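Side-chain contacts in Pre-mRNA splicing factor PRP8 (Cyanidioschyzon merolae, PDB 6NQI), which serves in pre-mRNA splicing, probably contacting the U2, U5 and U6 snRNAs and the intron, and is represented here by its RNase H-like domain: residues M69-P74 / T100-I105; K61-V66 / K94-G99. All coordinates share one frame; numbering follows the deposited sequence.

Contact 1 (M69-P74 / T100-I105)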
loop_
_atom_site.group_PDB
_atom_site.type_symbol
_atom_site.label_atom_id
_atom_site.label_comp_id
_atom_site.label_asym_id
_atom_site.label_seq_id
_atom_site.Cartn_x
_atom_site.Cartn_y
_atom_site.Cartn_z
ATOM N N MET A 69 -5.788 11.775 -1.214
ATOM C CA MET A 69 -6.632 10.587 -1.124
ATOM C C MET A 69 -7.721 10.770 -0.074
ATOM O O MET A 69 -8.849 10.294 -0.264
ATOM C CB MET A 69 -5.812 9.329 -0.799
ATOM C CG MET A 69 -4.739 8.904 -1.800
ATOM S SD MET A 69 -5.252 8.911 -3.536
ATOM C CE MET A 69 -6.733 7.916 -3.511
ATOM N N LEU A 70 -7.419 11.479 1.021
ATOM C CA LEU A 70 -8.459 11.806 1.989
ATOM C C LEU A 70 -9.536 12.650 1.332
ATOM O O LEU A 70 -10.734 12.351 1.436
ATOM C CB LEU A 70 -7.863 12.545 3.192
ATOM C CG LEU A 70 -7.011 11.707 4.150
ATOM C CD1 LEU A 70 -6.328 12.589 5.181
ATOM C CD2 LEU A 70 -7.816 10.610 4.788
ATOM N N ARG A 71 -9.120 13.698 0.622
ATOM C CA ARG A 71 -10.072 14.609 -0.004
ATOM C C ARG A 71 -10.978 13.902 -0.996
ATOM O O ARG A 71 -12.092 14.365 -1.250
ATOM C CB ARG A 71 -9.325 15.740 -0.702
ATOM C CG ARG A 71 -8.722 16.787 0.201
ATOM C CD ARG A 71 -8.371 17.992 -0.629
ATOM N NE ARG A 71 -8.196 19.207 0.158
ATOM C CZ ARG A 71 -7.037 19.849 0.281
ATOM N NH1 ARG A 71 -5.952 19.361 -0.331
ATOM N NH2 ARG A 71 -6.972 20.968 1.022
ATOM N N SER A 72 -10.511 12.823 -1.613
ATOM C CA SER A 72 -11.346 12.139 -2.601
ATOM C C SER A 72 -12.324 11.120 -2.011
ATOM O O SER A 72 -13.065 10.502 -2.783
ATOM C CB SER A 72 -10.484 11.408 -3.619
ATOM O OG SER A 72 -9.989 10.219 -3.022
ATOM N N GLN A 73 -12.347 10.908 -0.662
ATOM C CA GLN A 73 -13.172 9.915 0.020
ATOM C C GLN A 73 -14.449 10.526 0.579
ATOM O O GLN A 73 -14.452 11.683 1.012
ATOM C CB GLN A 73 -12.403 9.270 1.170
ATOM C CG GLN A 73 -11.214 8.413 0.739
ATOM C CD GLN A 73 -11.616 7.173 -0.008
ATOM O OE1 GLN A 73 -12.155 6.267 0.606
ATOM N NE2 GLN A 73 -11.330 7.098 -1.318
ATOM N N PRO A 74 -15.552 9.783 0.547
ATOM C CA PRO A 74 -16.750 10.200 1.292
ATOM C C PRO A 74 -16.503 10.116 2.793
ATOM O O PRO A 74 -15.627 9.388 3.264
ATOM C CB PRO A 74 -17.821 9.196 0.845
ATOM C CG PRO A 74 -17.301 8.617 -0.432
ATOM C CD PRO A 74 -15.806 8.597 -0.290
ATOM N N THR A 100 -8.053 21.280 8.742
ATOM C CA THR A 100 -8.973 20.563 7.865
ATOM C C THR A 100 -9.850 19.585 8.644
ATOM O O THR A 100 -9.552 19.197 9.778
ATOM C CB THR A 100 -8.207 19.794 6.791
ATOM O OG1 THR A 100 -7.721 18.567 7.351
ATOM C CG2 THR A 100 -7.040 20.616 6.291
ATOM N N GLU A 101 -10.900 19.110 7.963
ATOM C CA GLU A 101 -11.825 18.133 8.531
ATOM C C GLU A 101 -11.153 16.809 8.852
ATOM O O GLU A 101 -11.734 15.987 9.577
ATOM C CB GLU A 101 -12.978 17.933 7.544
ATOM C CG GLU A 101 -12.508 17.589 6.112
ATOM C CD GLU A 101 -13.652 17.518 5.105
ATOM O OE1 GLU A 101 -14.528 16.637 5.261
ATOM O OE2 GLU A 101 -13.683 18.352 4.166
ATOM N N TYR A 102 -9.951 16.582 8.326
ATOM C CA TYR A 102 -9.214 15.345 8.537
ATOM C C TYR A 102 -8.248 15.454 9.707
ATOM O O TYR A 102 -7.539 14.484 10.010
ATOM C CB TYR A 102 -8.466 14.934 7.250
ATOM C CG TYR A 102 -9.318 15.114 6.012
ATOM C CD1 TYR A 102 -10.329 14.212 5.704
ATOM C CD2 TYR A 102 -9.120 16.198 5.160
ATOM C CE1 TYR A 102 -11.121 14.382 4.593
ATOM C CE2 TYR A 102 -9.903 16.370 4.039
ATOM C CZ TYR A 102 -10.900 15.457 3.759
ATOM O OH TYR A 102 -11.683 15.629 2.638
ATOM N N ALA A 103 -8.177 16.616 10.355
ATOM C CA ALA A 103 -7.463 16.653 11.612
ATOM C C ALA A 103 -8.257 15.829 12.612
ATOM O O ALA A 103 -9.455 15.574 12.428
ATOM C CB ALA A 103 -7.260 18.085 12.081
ATOM N N LYS A 104 -7.571 15.375 13.654
ATOM C CA LYS A 104 -8.140 14.518 14.697
ATOM C C LYS A 104 -8.495 13.135 14.146
ATOM O O LYS A 104 -9.283 12.393 14.752
ATOM C CB LYS A 104 -9.362 15.176 15.352
ATOM C CG LYS A 104 -9.052 16.591 15.898
ATOM C CD LYS A 104 -7.851 16.639 16.842
ATOM C CE LYS A 104 -7.704 18.011 17.507
ATOM N NZ LYS A 104 -8.690 18.268 18.595
ATOM N N ILE A 105 -7.927 12.803 12.981
ATOM C CA ILE A 105 -7.769 11.432 12.529
ATOM C C ILE A 105 -6.404 10.965 13.033
ATOM O O ILE A 105 -5.379 11.488 12.551
ATOM C CB ILE A 105 -7.838 11.291 11.005
ATOM C CG1 ILE A 105 -9.215 11.628 10.461
ATOM C CG2 ILE A 105 -7.446 9.877 10.584
ATOM C CD1 ILE A 105 -9.293 11.438 8.957
#
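Where helix 54-71 ends in the RNase H-like domain of Prp8, L70 and R71 receive the ring of Y102 from the loop that follows helix 90-97. The ring lies against the last turn of the helix with one face on L70: CB of L70 stands 3.9 Å from the ring centroid of Y102, only 12° off the normal, a CH-pi contact over the face. The two side chains run past each other in opposite directions. With its CG anti to the carbonyl carbon (chi1 -72°), L70 reaches back along the ring to its root, where its CD1 lies 3.8 Å from CB of Y102. Its other methyl, CD2, touches CD1 of I105 more loosely, at 4.5 Å.

The loop belongs to the beta-alpha-beta crossover that joins the parallel strands 81-84 and 107-108 through helix 90-97. It is folded as a type I turn from T100 to A103 overlapping a type II turn from Y102 to I105. An ST turn adds to this at the start, N of Y102 donating to OG1 of T100 (3.1 Å).

Against the opposite face of the ring lies CG of E101, so the aromatic plane is sandwiched between aliphatic carbons. At the far end CA of R71 approaches obliquely, 3.3 Å from OH of Y102. The side chains of R71 and Y102 cross at about a right angle, CG of R71 lying 4.0 Å from both OH and CE2 of Y102, and the guanidinium plane stands at 90° to the ring. W12 and P79 pack on L70, while L78 touches Y102.

Contact 2 (K61-V66 / K94-G99)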
loop_
_atom_site.group_PDB
_atom_site.type_symbol
_atom_site.label_atom_id
_atom_site.label_comp_id
_atom_site.label_asym_id
_atom_site.label_seq_id
_atom_site.Cartn_x
_atom_site.Cartn_y
_atom_site.Cartn_z
ATOM N N LYS A 61 5.869 14.957 -0.478
ATOM C CA LYS A 61 4.989 14.397 -1.507
ATOM C C LYS A 61 4.100 13.294 -0.942
ATOM O O LYS A 61 2.925 13.185 -1.313
ATOM C CB LYS A 61 5.776 13.878 -2.718
ATOM C CG LYS A 61 6.214 14.975 -3.702
ATOM C CD LYS A 61 6.161 14.492 -5.155
ATOM C CE LYS A 61 4.846 14.838 -5.869
ATOM N NZ LYS A 61 4.655 16.314 -5.978
ATOM N N CYS A 62 4.619 12.478 -0.025
ATOM C CA CYS A 62 3.763 11.468 0.576
ATOM C C CYS A 62 2.651 12.105 1.410
ATOM O O CYS A 62 1.483 11.690 1.330
ATOM C CB CYS A 62 4.588 10.516 1.428
ATOM S SG CYS A 62 3.524 9.207 2.109
ATOM N N ALA A 63 3.000 13.111 2.223
ATOM C CA ALA A 63 1.990 13.815 3.015
ATOM C C ALA A 63 0.918 14.433 2.121
ATOM O O ALA A 63 -0.287 14.337 2.401
ATOM C CB ALA A 63 2.667 14.886 3.869
ATOM N N GLU A 64 1.344 15.095 1.039
ATOM C CA GLU A 64 0.388 15.715 0.135
ATOM C C GLU A 64 -0.486 14.662 -0.555
ATOM O O GLU A 64 -1.693 14.876 -0.751
ATOM C CB GLU A 64 1.146 16.590 -0.865
ATOM C CG GLU A 64 0.278 17.610 -1.561
ATOM C CD GLU A 64 -0.492 17.055 -2.744
ATOM O OE1 GLU A 64 -0.110 15.970 -3.273
ATOM O OE2 GLU A 64 -1.473 17.731 -3.164
ATOM N N HIS A 65 0.090 13.501 -0.876
ATOM C CA HIS A 65 -0.689 12.436 -1.508
ATOM C C HIS A 65 -1.763 11.901 -0.570
ATOM O O HIS A 65 -2.927 11.762 -0.969
ATOM C CB HIS A 65 0.243 11.307 -1.980
ATOM C CG HIS A 65 -0.475 10.067 -2.429
ATOM N ND1 HIS A 65 -0.274 8.832 -1.837
ATOM C CD2 HIS A 65 -1.421 9.876 -3.383
ATOM C CE1 HIS A 65 -1.046 7.932 -2.425
ATOM N NE2 HIS A 65 -1.761 8.543 -3.358
ATOM N N VAL A 66 -1.390 11.619 0.685
ATOM C CA VAL A 66 -2.376 11.183 1.673
ATOM C C VAL A 66 -3.481 12.222 1.816
ATOM O O VAL A 66 -4.671 11.880 1.842
ATOM C CB VAL A 66 -1.701 10.862 3.020
ATOM C CG1 VAL A 66 -2.725 10.745 4.125
ATOM C CG2 VAL A 66 -0.943 9.546 2.917
ATOM N N LYS A 94 0.802 15.721 9.502
ATOM C CA LYS A 94 0.058 16.535 10.456
ATOM C C LYS A 94 -0.031 17.987 9.988
ATOM O O LYS A 94 -1.118 18.581 10.012
ATOM C CB LYS A 94 0.672 16.400 11.849
ATOM C CG LYS A 94 0.407 15.017 12.446
ATOM C CD LYS A 94 1.255 14.770 13.679
ATOM C CE LYS A 94 0.895 13.457 14.340
ATOM N NZ LYS A 94 -0.275 13.581 15.283
ATOM N N THR A 95 1.080 18.556 9.482
ATOM C CA THR A 95 1.044 19.959 9.059
ATOM C C THR A 95 0.033 20.173 7.941
ATOM O O THR A 95 -0.715 21.154 7.953
ATOM C CB THR A 95 2.410 20.437 8.566
ATOM O OG1 THR A 95 3.386 20.281 9.598
ATOM C CG2 THR A 95 2.328 21.916 8.196
ATOM N N LEU A 96 -0.021 19.256 6.974
ATOM C CA LEU A 96 -0.951 19.453 5.872
ATOM C C LEU A 96 -2.395 19.177 6.274
ATOM O O LEU A 96 -3.308 19.570 5.539
ATOM C CB LEU A 96 -0.566 18.574 4.684
ATOM C CG LEU A 96 0.836 18.785 4.101
ATOM C CD1 LEU A 96 1.050 18.062 2.785
ATOM C CD2 LEU A 96 1.141 20.255 3.960
ATOM N N LEU A 97 -2.632 18.503 7.408
ATOM C CA LEU A 97 -3.992 18.191 7.835
ATOM C C LEU A 97 -4.526 19.199 8.838
ATOM O O LEU A 97 -5.740 19.239 9.074
ATOM C CB LEU A 97 -4.067 16.779 8.438
ATOM C CG LEU A 97 -3.659 15.618 7.531
ATOM C CD1 LEU A 97 -4.122 14.301 8.070
ATOM C CD2 LEU A 97 -4.257 15.842 6.167
ATOM N N ALA A 98 -3.643 20.006 9.419
ATOM C CA ALA A 98 -4.057 21.055 10.328
ATOM C C ALA A 98 -5.081 21.959 9.658
ATOM O O ALA A 98 -4.958 22.293 8.476
ATOM C CB ALA A 98 -2.835 21.861 10.763
ATOM N N GLY A 99 -6.097 22.365 10.424
ATOM C CA GLY A 99 -7.137 23.234 9.918
ATOM C C GLY A 99 -8.165 22.583 9.015
ATOM O O GLY A 99 -9.069 23.285 8.541
#
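L96, in the last turn of helix 90-97, meets A63 and E64 on helix 54-71, and a single methyl makes the close contacts. Its CB points toward the neighbouring helix, but CB of L96 stays 5.0 Å from CB of A63, so the first atom of the side chain only sets the direction. The chain then turns with CG anti to the carbonyl carbon (chi1 -59°), which brings CG of L96 to 4.3 Å from CB of A63. At CG the two branches part. CD2 heads away from the facing segment, whereas CD1 carries on to the surface of the other helix and comes down on the backbone between A63 and E64. There CD1 of L96 lies 3.7 Å from CB of A63. It is closer still to the backbone, 3.5 Å from N of E64.

A63 presents only its CB to this methyl, and the backbones come close here, with CA of A63 7.0 Å from CA of L96. E64 borders the methyl with its CB, 3.9 Å from CD1 of L96. Beyond that its chain swings off, CG anti to the backbone N and a bend at chi2 (-82°) taking the carboxylate away from the leucine.

Around this point W60 also touches L96, P92 packs on A63, and V66 meets L93. On a different side of helix 54-71, C62 faces V14, D16 and I28 of the sheet and is covalently linked to a beta-mercaptoethanol, probably from crystallisation. A long helix laid on the sheet, with the short helix of the next crossover packed against it through small and aliphatic residues, is the layout of the RNase H fold.

Contacts 1 and 2 lie about 10 Å apart, centre to centre, on the same side of the domain, and both are built on helix 54-71. Along the chain their segments alternate: 61-66, 69-74, 94-99, then 100-105, so the earlier segment of helix 54-71 pairs with the end of helix 90-97 and the later one with the loop after it. L97 bridges them, its CD2 4.0 Å from CD1 of L70 and its O 3.6 Å from CB of A103, so the two contacts adjoin. Together they attach the crossover between strands 81-84 and 107-108, at one margin of the six-stranded sheet, to the long helix of the RNase H-like domain.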